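NADP-dependent alcohol dehydrogenase (Entamoeba histolytica, PDB 2OUI) catalyses the reversible NADP-dependent oxidation of alcohols to aldehydes or ketones, working as a zinc-containing tetramer. Local coordinates at residues G10-I15 and D332-M337; K17-C22 and D26-P31; T41-A46 and H53-G58; M101-G104 and W110-S113. The protein carries 1 engineered substitution. All blocks are in the same frame, centred on the assembly; numbering follows the deposited sequence. Where two conformers were deposited one is given.

Interaction 1: residues G10-I15 and D332-M337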
loop_
_atom_site.group_PDB
_atom_site.type_symbol
_atom_site.label_atom_id
_atom_site.label_comp_id
_atom_site.label_asym_id
_atom_site.label_seq_id
_atom_site.Cartn_x
_atom_site.Cartn_y
_atom_site.Cartn_z
ATOM N N GLY A 10 -14.811 32.144 22.904
ATOM C CA GLY A 10 -14.566 33.574 22.706
ATOM C C GLY A 10 -13.792 34.332 23.783
ATOM O O GLY A 10 -13.717 35.558 23.717
ATOM N N ARG A 11 -13.219 33.632 24.766
ATOM C CA ARG A 11 -12.550 34.293 25.910
ATOM C C ARG A 11 -11.230 33.611 26.272
ATOM O O ARG A 11 -11.187 32.397 26.476
ATOM C CB ARG A 11 -13.442 34.300 27.167
ATOM C CG ARG A 11 -14.411 35.449 27.301
ATOM C CD ARG A 11 -15.117 35.474 28.676
ATOM N NE ARG A 11 -15.524 34.136 29.122
ATOM C CZ ARG A 11 -15.114 33.550 30.248
ATOM N NH1 ARG A 11 -14.278 34.167 31.077
ATOM N NH2 ARG A 11 -15.556 32.335 30.554
ATOM N N ILE A 12 -10.153 34.388 26.357
ATOM C CA ILE A 12 -8.867 33.849 26.805
ATOM C C ILE A 12 -8.292 34.726 27.892
ATOM O O ILE A 12 -8.601 35.911 27.967
ATOM C CB ILE A 12 -7.812 33.684 25.656
ATOM C CG1 ILE A 12 -7.280 35.047 25.158
ATOM C CG2 ILE A 12 -8.352 32.829 24.520
ATOM C CD1 ILE A 12 -6.217 34.866 24.019
ATOM N N GLY A 13 -7.460 34.135 28.746
ATOM C CA GLY A 13 -6.788 34.889 29.788
ATOM C C GLY A 13 -5.846 34.002 30.586
ATOM O O GLY A 13 -5.891 32.775 30.492
ATOM N N TRP A 14 -4.979 34.635 31.365
ATOM C CA TRP A 14 -4.032 33.916 32.210
ATOM C C TRP A 14 -4.720 33.385 33.463
ATOM O O TRP A 14 -5.451 34.115 34.135
ATOM C CB TRP A 14 -2.855 34.834 32.584
ATOM C CG TRP A 14 -2.070 35.188 31.366
ATOM C CD1 TRP A 14 -2.280 36.249 30.531
ATOM C CD2 TRP A 14 -0.986 34.429 30.791
ATOM N NE1 TRP A 14 -1.374 36.216 29.485
ATOM C CE2 TRP A 14 -0.574 35.116 29.615
ATOM C CE3 TRP A 14 -0.299 33.257 31.176
ATOM C CZ2 TRP A 14 0.483 34.657 28.793
ATOM C CZ3 TRP A 14 0.766 32.792 30.357
ATOM C CH2 TRP A 14 1.143 33.506 29.185
ATOM N N ILE A 15 -4.465 32.121 33.773
ATOM C CA ILE A 15 -4.977 31.485 34.990
ATOM C C ILE A 15 -3.852 30.758 35.736
ATOM O O ILE A 15 -2.752 30.581 35.204
ATOM C CB ILE A 15 -6.125 30.474 34.666
ATOM C CG1 ILE A 15 -5.611 29.320 33.811
ATOM C CG2 ILE A 15 -7.314 31.204 33.992
ATOM C CD1 ILE A 15 -6.595 28.178 33.589
ATOM N N ASP A 332 0.136 37.814 22.914
ATOM C CA ASP A 332 0.344 38.656 21.726
ATOM C C ASP A 332 0.458 37.815 20.463
ATOM O O ASP A 332 -0.183 38.123 19.443
ATOM C CB ASP A 332 1.605 39.503 21.889
ATOM C CG ASP A 332 1.613 40.302 23.171
ATOM O OD1 ASP A 332 1.587 39.708 24.276
ATOM O OD2 ASP A 332 1.669 41.541 23.067
ATOM N N ALA A 333 1.254 36.744 20.535
ATOM C CA ALA A 333 1.476 35.882 19.394
ATOM C C ALA A 333 0.175 35.207 18.961
ATOM O O ALA A 333 -0.110 35.109 17.763
ATOM C CB ALA A 333 2.532 34.844 19.698
ATOM N N LEU A 334 -0.627 34.748 19.917
ATOM C CA LEU A 334 -1.877 34.069 19.537
ATOM C C LEU A 334 -2.843 35.053 18.874
ATOM O O LEU A 334 -3.523 34.704 17.911
ATOM C CB LEU A 334 -2.544 33.386 20.735
ATOM C CG LEU A 334 -3.871 32.653 20.478
ATOM C CD1 LEU A 334 -3.757 31.542 19.420
ATOM C CD2 LEU A 334 -4.432 32.106 21.799
ATOM N N MET A 335 -2.878 36.278 19.377
ATOM C CA MET A 335 -3.734 37.337 18.798
ATOM C C MET A 335 -3.414 37.674 17.339
ATOM O O MET A 335 -4.318 38.026 16.568
ATOM C CB MET A 335 -3.705 38.588 19.657
ATOM C CG MET A 335 -4.424 38.439 20.990
ATOM S SD MET A 335 -6.077 37.714 20.849
ATOM C CE MET A 335 -6.773 38.250 22.400
ATOM N N LEU A 336 -2.142 37.538 16.959
ATOM C CA LEU A 336 -1.718 37.653 15.558
ATOM C C LEU A 336 -2.361 36.600 14.677
ATOM O O LEU A 336 -2.717 36.893 13.540
ATOM C CB LEU A 336 -0.191 37.527 15.419
ATOM C CG LEU A 336 0.723 38.720 15.731
ATOM C CD1 LEU A 336 2.186 38.282 15.606
ATOM C CD2 LEU A 336 0.430 39.869 14.792
ATOM N N MET A 337 -2.496 35.381 15.188
ATOM C CA MET A 337 -3.063 34.283 14.404
ATOM C C MET A 337 -4.543 34.507 14.141
ATOM O O MET A 337 -5.095 34.008 13.136
ATOM C CB MET A 337 -2.868 32.925 15.097
ATOM C CG MET A 337 -1.422 32.554 15.358
ATOM S SD MET A 337 -0.381 32.591 13.886
ATOM C CE MET A 337 -0.636 30.976 13.178
#
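The CD1 methyl of I12 is wedged between two side chains of the facing helix, L334 and M335. It lies 3.8 Å from M335 CE and 4.0 Å from L334 CD2. M335 CE and L334 CD2 are themselves 6.6 Å apart, so the isoleucine tip sits in the notch between them. I12 gets there with CG1 placed between its backbone N and carbonyl carbon (chi1 71°) and then a fully extended second torsion, which sends CD1 straight out from the strand. M335 meets it tip to tip. Its chain bends at chi2 (-48°), and the bend brings CE round to the isoleucine from a CB that does not itself point at the strand. L334, by contrast, runs obliquely past I12 and touches with one branch alone, its CD2.

The L334 side is the enclosed one: the leucine is buried and L57 packs against it. The M335 side is more open, although its methyl makes the closer approach; both I12 and M335 are partly exposed, and the preceding strand residue, R11, lies exposed at the surface. The contact is narrow: three side chains meet through their end methyls, and 115 Å² is buried between the segments, while the backbones stay well apart, with 10.1 Å between I12 CA and L334 CA. A polar link beside it, from W14 NE1 to E331 OE1, joins the same strand and helix.

Helix 329-339 lies between two layers: its A333 and L336 rest on strands 320-325 and 346-350, while L334 and M335 face strand 11-16 and helix 38-46, where V44 and W45 extend the apolar patch.

Interaction 2: residues K17-C22 and D26-P31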
loop_
_atom_site.group_PDB
_atom_site.type_symbol
_atom_site.label_atom_id
_atom_site.label_comp_id
_atom_site.label_asym_id
_atom_site.label_seq_id
_atom_site.Cartn_x
_atom_site.Cartn_y
_atom_site.Cartn_z
ATOM N N LYS A 17 -2.795 27.163 37.631
ATOM C CA LYS A 17 -3.111 25.749 37.673
ATOM C C LYS A 17 -2.012 25.093 38.507
ATOM O O LYS A 17 -0.897 25.628 38.621
ATOM C CB LYS A 17 -3.172 25.152 36.259
ATOM C CG LYS A 17 -4.274 25.754 35.386
ATOM C CD LYS A 17 -4.811 24.801 34.335
ATOM C CE LYS A 17 -6.166 24.229 34.735
ATOM N NZ LYS A 17 -6.640 23.291 33.700
ATOM N N LYS A 18 -2.347 23.982 39.154
ATOM C CA LYS A 18 -1.342 23.251 39.904
ATOM C C LYS A 18 -0.346 22.638 38.915
ATOM O O LYS A 18 -0.699 22.300 37.773
ATOM C CB LYS A 18 -1.978 22.181 40.799
ATOM C CG LYS A 18 -2.444 20.928 40.086
ATOM C CD LYS A 18 -2.593 19.769 41.087
ATOM C CE LYS A 18 -2.581 18.423 40.377
ATOM N NZ LYS A 18 -2.958 17.313 41.302
ATOM N N ILE A 19 0.902 22.522 39.354
ATOM C CA ILE A 19 1.891 21.793 38.571
ATOM C C ILE A 19 1.368 20.361 38.394
ATOM O O ILE A 19 0.950 19.726 39.356
ATOM C CB ILE A 19 3.282 21.859 39.241
ATOM C CG1 ILE A 19 3.872 23.264 39.038
ATOM C CG2 ILE A 19 4.234 20.800 38.653
ATOM C CD1 ILE A 19 4.891 23.676 40.057
ATOM N N PRO A 20 1.359 19.858 37.154
ATOM C CA PRO A 20 0.750 18.554 36.908
ATOM C C PRO A 20 1.503 17.409 37.590
ATOM O O PRO A 20 2.720 17.490 37.764
ATOM C CB PRO A 20 0.860 18.405 35.397
ATOM C CG PRO A 20 1.076 19.768 34.881
ATOM C CD PRO A 20 1.892 20.446 35.916
ATOM N N GLU A 21 0.762 16.378 37.986
ATOM C CA GLU A 21 1.331 15.178 38.595
ATOM C C GLU A 21 2.129 14.443 37.533
ATOM O O GLU A 21 1.711 14.371 36.381
ATOM C CB GLU A 21 0.222 14.263 39.120
ATOM C CG GLU A 21 -0.736 14.929 40.109
ATOM C CD GLU A 21 -0.153 15.052 41.519
ATOM O OE1 GLU A 21 0.388 14.036 42.024
ATOM O OE2 GLU A 21 -0.252 16.155 42.122
ATOM N N CYS A 22 3.275 13.910 37.933
ATOM C CA CYS A 22 4.162 13.208 37.034
ATOM C C CYS A 22 4.164 11.724 37.417
ATOM O O CYS A 22 4.691 11.332 38.459
ATOM C CB CYS A 22 5.566 13.816 37.111
ATOM S SG CYS A 22 6.662 13.181 35.850
ATOM N N ASP A 26 5.772 9.538 32.686
ATOM C CA ASP A 26 5.585 10.922 32.221
ATOM C C ASP A 26 6.835 11.779 32.384
ATOM O O ASP A 26 7.774 11.393 33.059
ATOM C CB ASP A 26 4.472 11.594 33.017
ATOM C CG ASP A 26 3.186 10.796 33.027
ATOM O OD1 ASP A 26 2.962 10.007 32.090
ATOM O OD2 ASP A 26 2.390 10.997 33.973
ATOM N N ALA A 27 6.798 12.967 31.795
ATOM C CA ALA A 27 7.807 14.009 32.072
ATOM C C ALA A 27 7.123 15.345 32.234
ATOM O O ALA A 27 6.077 15.590 31.636
ATOM C CB ALA A 27 8.840 14.083 30.947
ATOM N N LEU A 28 7.704 16.207 33.057
ATOM C CA LEU A 28 7.270 17.581 33.137
ATOM C C LEU A 28 8.293 18.422 32.390
ATOM O O LEU A 28 9.496 18.201 32.537
ATOM C CB LEU A 28 7.173 18.043 34.590
ATOM C CG LEU A 28 6.185 17.277 35.489
ATOM C CD1 LEU A 28 6.098 17.967 36.829
ATOM C CD2 LEU A 28 4.772 17.195 34.842
ATOM N N VAL A 29 7.807 19.392 31.611
ATOM C CA VAL A 29 8.648 20.137 30.676
ATOM C C VAL A 29 8.385 21.642 30.825
ATOM O O VAL A 29 7.228 22.062 30.965
ATOM C CB VAL A 29 8.342 19.672 29.194
ATOM C CG1 VAL A 29 9.186 20.445 28.162
ATOM C CG2 VAL A 29 8.569 18.186 29.032
ATOM N N ARG A 30 9.449 22.454 30.813
ATOM C CA ARG A 30 9.294 23.917 30.761
ATOM C C ARG A 30 9.581 24.399 29.340
ATOM O O ARG A 30 10.474 23.854 28.669
ATOM C CB ARG A 30 10.218 24.598 31.790
ATOM C CG ARG A 30 11.701 24.506 31.487
ATOM C CD ARG A 30 12.507 25.186 32.646
ATOM N NE ARG A 30 13.952 25.182 32.429
ATOM C CZ ARG A 30 14.844 25.641 33.305
ATOM N NH1 ARG A 30 14.441 26.126 34.472
ATOM N NH2 ARG A 30 16.147 25.619 33.015
ATOM N N PRO A 31 8.790 25.379 28.829
ATOM C CA PRO A 31 9.003 25.804 27.429
ATOM C C PRO A 31 10.238 26.675 27.208
ATOM O O PRO A 31 10.514 27.569 28.029
ATOM C CB PRO A 31 7.756 26.651 27.133
ATOM C CG PRO A 31 7.381 27.257 28.471
ATOM C CD PRO A 31 7.667 26.109 29.462
#
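L28 sets CG anti to its carbonyl carbon (chi1 -61°), which brings it against C22 CB, while C22 sets SG anti to its backbone N (chi1 -171°), which carries the sulfur to D26. The leucine stands up from strand 27-34 toward the 17-22 segment. Its CG lies 3.9 Å from C22 CB, and both its methyls abut one carbonyl oxygen, CD1 at 3.5 Å and CD2 at 3.6 Å from P20 O. I19 crosses L28 at about a right angle, its CG2 coming to 3.9 Å from L28 CD1, and the proline ring supplies CB on the CD2 side.

Nearer the turn, C22 SG packs against the backbone of D26, 3.5 Å from D26 O. The carboxylate of D26 points back into the turn: OD2 takes hydrogen bonds from G23 N and H125 NE2, which tie the turn to strand 124-126. On the outer, exposed flank, K18 NZ forms a salt bridge of 3.1 Å with E21 OE2, approaching from 35° above the carboxylate plane.

The 17-22 segment is no strand partner of 27-34, which pairs with strands 61-68, 124-126 and 346-350. It is an irregular lid laid over L28, which also touches V66, K67 and H125, and so closes off one patch of the mixed beta-sheet of the GroES-like domain, the catalytic domain of zinc-dependent alcohol dehydrogenases.

Interaction 3: residues T41-A46 and H53-G58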
loop_
_atom_site.group_PDB
_atom_site.type_symbol
_atom_site.label_atom_id
_atom_site.label_comp_id
_atom_site.label_asym_id
_atom_site.label_seq_id
_atom_site.Cartn_x
_atom_site.Cartn_y
_atom_site.Cartn_z
ATOM N N THR A 41 -7.333 29.344 17.317
ATOM C CA THR A 41 -8.332 30.369 17.012
ATOM C C THR A 41 -9.701 29.737 16.653
ATOM O O THR A 41 -10.740 30.259 17.073
ATOM C CB THR A 41 -7.863 31.380 15.902
ATOM O OG1 THR A 41 -7.870 30.738 14.622
ATOM C CG2 THR A 41 -6.459 31.898 16.190
ATOM N N HIS A 42 -9.704 28.621 15.910
ATOM C CA HIS A 42 -10.971 27.892 15.624
ATOM C C HIS A 42 -11.570 27.392 16.942
ATOM O O HIS A 42 -12.759 27.565 17.209
ATOM C CB HIS A 42 -10.784 26.672 14.701
ATOM C CG HIS A 42 -10.120 26.961 13.385
ATOM N ND1 HIS A 42 -10.183 28.188 12.759
ATOM C CD2 HIS A 42 -9.422 26.148 12.548
ATOM C CE1 HIS A 42 -9.532 28.129 11.607
ATOM N NE2 HIS A 42 -9.052 26.903 11.462
ATOM N N THR A 43 -10.729 26.784 17.773
ATOM C CA THR A 43 -11.186 26.226 19.050
ATOM C C THR A 43 -11.801 27.295 19.948
ATOM O O THR A 43 -12.905 27.102 20.478
ATOM C CB THR A 43 -10.021 25.474 19.737
ATOM O OG1 THR A 43 -9.597 24.414 18.874
ATOM C CG2 THR A 43 -10.423 24.930 21.116
ATOM N N VAL A 44 -11.110 28.433 20.111
ATOM C CA VAL A 44 -11.586 29.496 21.009
ATOM C C VAL A 44 -12.734 30.322 20.410
ATOM O O VAL A 44 -13.799 30.458 21.026
ATOM C CB VAL A 44 -10.438 30.459 21.465
ATOM C CG1 VAL A 44 -10.983 31.636 22.291
ATOM C CG2 VAL A 44 -9.368 29.707 22.242
ATOM N N TRP A 45 -12.535 30.882 19.217
ATOM C CA TRP A 45 -13.512 31.872 18.751
ATOM C C TRP A 45 -14.639 31.264 17.894
ATOM O O TRP A 45 -15.711 31.844 17.799
ATOM C CB TRP A 45 -12.840 33.090 18.086
ATOM C CG TRP A 45 -12.127 34.006 19.092
ATOM C CD1 TRP A 45 -12.684 35.007 19.839
ATOM C CD2 TRP A 45 -10.734 33.981 19.427
ATOM N NE1 TRP A 45 -11.722 35.609 20.618
ATOM C CE2 TRP A 45 -10.518 34.993 20.387
ATOM C CE3 TRP A 45 -9.639 33.204 18.996
ATOM C CZ2 TRP A 45 -9.260 35.242 20.934
ATOM C CZ3 TRP A 45 -8.392 33.453 19.541
ATOM C CH2 TRP A 45 -8.214 34.460 20.503
ATOM N N ALA A 46 -14.394 30.095 17.305
ATOM C CA ALA A 46 -15.412 29.398 16.510
ATOM C C ALA A 46 -16.112 28.290 17.303
ATOM O O ALA A 46 -17.180 27.822 16.900
ATOM C CB ALA A 46 -14.792 28.815 15.194
ATOM N N HIS A 53 -13.585 24.992 29.504
ATOM C CA HIS A 53 -13.292 25.948 30.551
ATOM C C HIS A 53 -11.944 25.587 31.155
ATOM O O HIS A 53 -11.614 24.390 31.312
ATOM C CB HIS A 53 -14.419 26.016 31.591
ATOM C CG HIS A 53 -15.517 26.977 31.235
ATOM N ND1 HIS A 53 -16.174 26.950 30.022
ATOM C CD2 HIS A 53 -16.081 27.987 31.944
ATOM C CE1 HIS A 53 -17.085 27.906 29.994
ATOM N NE2 HIS A 53 -17.051 28.549 31.149
ATOM N N ASP A 54 -11.157 26.633 31.385
ATOM C CA ASP A 54 -9.827 26.592 31.990
ATOM C C ASP A 54 -8.788 25.696 31.310
ATOM O O ASP A 54 -7.859 25.224 31.943
ATOM C CB ASP A 54 -9.953 26.344 33.494
ATOM C CG ASP A 54 -10.894 27.347 34.164
ATOM O OD1 ASP A 54 -11.180 28.398 33.534
ATOM O OD2 ASP A 54 -11.350 27.090 35.303
ATOM N N MET A 55 -8.924 25.521 29.998
ATOM C CA MET A 55 -7.952 24.725 29.232
ATOM C C MET A 55 -6.780 25.572 28.748
ATOM O O MET A 55 -6.953 26.491 27.933
ATOM C CB MET A 55 -8.594 24.033 28.028
ATOM C CG MET A 55 -7.594 23.212 27.238
ATOM S SD MET A 55 -8.348 22.387 25.846
ATOM C CE MET A 55 -8.599 23.817 24.780
ATOM N N ILE A 56 -5.581 25.234 29.212
ATOM C CA ILE A 56 -4.370 25.914 28.745
ATOM C C ILE A 56 -4.140 25.664 27.251
ATOM O O ILE A 56 -4.355 24.552 26.772
ATOM C CB ILE A 56 -3.144 25.529 29.576
ATOM C CG1 ILE A 56 -3.362 26.055 31.009
ATOM C CG2 ILE A 56 -1.876 26.095 28.923
ATOM C CD1 ILE A 56 -2.319 25.639 32.016
ATOM N N LEU A 57 -3.749 26.721 26.528
ATOM C CA LEU A 57 -3.700 26.669 25.069
ATOM C C LEU A 57 -2.312 26.302 24.573
ATOM O O LEU A 57 -1.391 26.164 25.371
ATOM C CB LEU A 57 -4.161 28.003 24.474
ATOM C CG LEU A 57 -5.643 28.292 24.716
ATOM C CD1 LEU A 57 -5.926 29.736 24.431
ATOM C CD2 LEU A 57 -6.503 27.375 23.836
ATOM N N GLY A 58 -2.187 26.126 23.258
ATOM C CA GLY A 58 -0.900 25.840 22.630
ATOM C C GLY A 58 -0.490 24.384 22.531
ATOM O O GLY A 58 -0.726 23.574 23.446
#
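V44 and L57 form the innermost contact, their side chains crossing at about a right angle. A single valine methyl, CG2, faces both leucine branches, 4.0 Å from L57 CD2 and 4.1 Å from L57 CD1. Beside them a looser approach brings T43 CG2 to 4.2 Å from M55 CE. All four residues are buried.

The next shell fixes how these groups are turned. With CG1 anti to its backbone N (chi1 175°), V44 lays that methyl over the centre of the W45 ring, 3.7 Å above the plane, and leaves CG2 for the leucine. M55 runs straight through chi1 and chi2, and only its last torsion (73°) turns the methyl aside. The polar end of T43 looks elsewhere: OG1 pairs with Y267 OH and with S39 O, so the methyl is the part presented to M55.

Further out, D54 and M55 both face M6 in a G1 beta bulge, while a wider pi-type turn at 42-46 marks the helix. G58 N is bonded to D40 OD2, a second tie between helix and loop. C37 and H59, two of the zinc ligands, lie just ahead of helix 38-46 and just after G58, and the contact joins the chain leading from one to the other.

Helix 38-46 thereby packs on the small antiparallel sheet of strands 11-16, 2-8 and 55-56, where I12 and M6 touch V44 and L57, and helix 329-339 adjoins through L334 and M335.

Interaction 4: residues M101-G104 and W110-S113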
loop_
_atom_site.group_PDB
_atom_site.type_symbol
_atom_site.label_atom_id
_atom_site.label_comp_id
_atom_site.label_asym_id
_atom_site.label_seq_id
_atom_site.Cartn_x
_atom_site.Cartn_y
_atom_site.Cartn_z
ATOM N N MET A 101 -2.518 8.635 16.210
ATOM C CA MET A 101 -3.037 10.001 16.439
ATOM C C MET A 101 -4.478 9.972 16.898
ATOM O O MET A 101 -5.016 10.996 17.329
ATOM C CB MET A 101 -2.884 10.882 15.197
ATOM C CG MET A 101 -3.725 10.492 13.962
ATOM S SD MET A 101 -3.097 9.026 13.085
ATOM C CE MET A 101 -1.571 9.612 12.394
ATOM N N HIS A 102 -5.118 8.801 16.782
ATOM C CA HIS A 102 -6.491 8.619 17.275
ATOM C C HIS A 102 -6.570 7.724 18.499
ATOM O O HIS A 102 -7.609 7.098 18.748
ATOM C CB HIS A 102 -7.399 8.113 16.146
ATOM C CG HIS A 102 -7.431 9.033 14.967
ATOM N ND1 HIS A 102 -7.959 10.305 15.032
ATOM C CD2 HIS A 102 -6.979 8.876 13.696
ATOM C CE1 HIS A 102 -7.822 10.896 13.857
ATOM N NE2 HIS A 102 -7.241 10.044 13.027
ATOM N N SER A 103 -5.492 7.688 19.287
ATOM C CA SER A 103 -5.445 6.805 20.444
ATOM C C SER A 103 -6.485 7.210 21.478
ATOM O O SER A 103 -6.501 8.358 21.922
ATOM C CB SER A 103 -4.047 6.821 21.053
ATOM O OG SER A 103 -3.709 8.137 21.509
ATOM N N GLY A 104 -7.376 6.280 21.828
ATOM C CA GLY A 104 -8.441 6.591 22.798
ATOM C C GLY A 104 -9.724 7.102 22.139
ATOM O O GLY A 104 -10.745 7.253 22.804
ATOM N N TRP A 110 -4.170 13.952 19.754
ATOM C CA TRP A 110 -3.983 15.392 19.870
ATOM C C TRP A 110 -4.573 15.822 21.222
ATOM O O TRP A 110 -5.791 16.029 21.359
ATOM C CB TRP A 110 -4.639 16.132 18.694
ATOM C CG TRP A 110 -4.653 17.643 18.856
ATOM C CD1 TRP A 110 -3.747 18.421 19.551
ATOM C CD2 TRP A 110 -5.597 18.550 18.275
ATOM N NE1 TRP A 110 -4.101 19.757 19.454
ATOM C CE2 TRP A 110 -5.241 19.858 18.698
ATOM C CE3 TRP A 110 -6.740 18.379 17.480
ATOM C CZ2 TRP A 110 -5.970 20.990 18.317
ATOM C CZ3 TRP A 110 -7.470 19.492 17.117
ATOM C CH2 TRP A 110 -7.077 20.792 17.531
ATOM N N LYS A 111 -3.698 15.927 22.222
ATOM C CA LYS A 111 -4.144 16.195 23.586
ATOM C C LYS A 111 -4.048 17.686 23.909
ATOM O O LYS A 111 -5.067 18.328 24.289
ATOM C CB LYS A 111 -3.335 15.340 24.588
ATOM C CG LYS A 111 -3.458 13.841 24.269
ATOM C CD LYS A 111 -2.880 12.948 25.376
ATOM C CE LYS A 111 -2.931 11.450 24.898
ATOM N NZ LYS A 111 -4.327 10.940 24.763
ATOM N N PHE A 112 -2.826 18.215 23.784
ATOM C CA PHE A 112 -2.518 19.623 24.074
ATOM C C PHE A 112 -3.486 20.572 23.348
ATOM O O PHE A 112 -3.517 20.590 22.123
ATOM C CB PHE A 112 -1.124 19.986 23.571
ATOM C CG PHE A 112 0.025 19.320 24.308
ATOM C CD1 PHE A 112 0.099 19.326 25.697
ATOM C CD2 PHE A 112 1.090 18.799 23.583
ATOM C CE1 PHE A 112 1.209 18.745 26.377
ATOM C CE2 PHE A 112 2.197 18.228 24.244
ATOM C CZ PHE A 112 2.245 18.196 25.636
ATOM N N SER A 113 -4.212 21.393 24.107
ATOM C CA SER A 113 -5.175 22.393 23.584
ATOM C C SER A 113 -6.316 21.781 22.771
ATOM O O SER A 113 -7.058 22.504 22.112
ATOM C CB SER A 113 -4.510 23.588 22.841
ATOM O OG SER A 113 -4.297 23.340 21.454
#
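M101 and W110 come together through their backbones, M101 O lying 3.9 Å from W110 N, while the ends of both side chains lead away from the contact. The actual backbone bond is one residue back, between M101 and G109. M101 folds over its neighbour, with CG 3.6 Å above the H102 ring, offset toward the rim. The imidazole reaches the second subunit, where H102 NE2 is hydrogen-bonded to H287 ND1 of that chain and the two ring planes meet at about 75°.

W110 sets CG anti to its backbone N (chi1 172°), which carries its indole away from the 101-104 segment. NE1 makes a weak, strongly bent bond to F112 O (2.9 Å). The ring meets H59, a zinc ligand, edge to face and touches M285 of the second subunit; the side chain lies about 4 Å (nearest atoms) from a cacodylate ion that probably comes from the crystallisation liquor. It thus borders the metal pocket, where S113 OG pairs with H59 ND1 and D40 OD1.

S103 and K111 approach by their polar ends. The lysine is extended until chi4 (-67°) turns its amine toward S103, leaving K111 NZ 4.3 Å from S103 OG.

That separation is bridged by one acceptor: D89 OD2 accepts the hydrogen bond of S103 OG and forms the salt bridge with K111 NZ, which also reaches G108 O. The two segments are therefore coupled through a shared carboxylate rather than directly, and its negative charge probably favours the protonated amine.

Overall arrangement
From the N terminus, strand 11-16 opens interaction 1, whose partner helix comes near the end of the chain; its loop encloses the other three, which follow in series without crossing. Interaction 2 closes a short turn into strand 27-34, interaction 3 links helix 38-46 to the segment leading to H59, and interaction 4 closes a loop beside the metal site. Interactions 1 and 3 both reach one small sheet, and a probable hydrogen bond from G10 N to V44 O also links them. A hydrogen bond from K17 NZ to D54 O ties interaction 2 to interaction 3; S113 packs against M55, L57 and G58. Together they tie helix 329-339 to the N-terminal strands and helix 38-46, and interaction 4 reaches the second subunit.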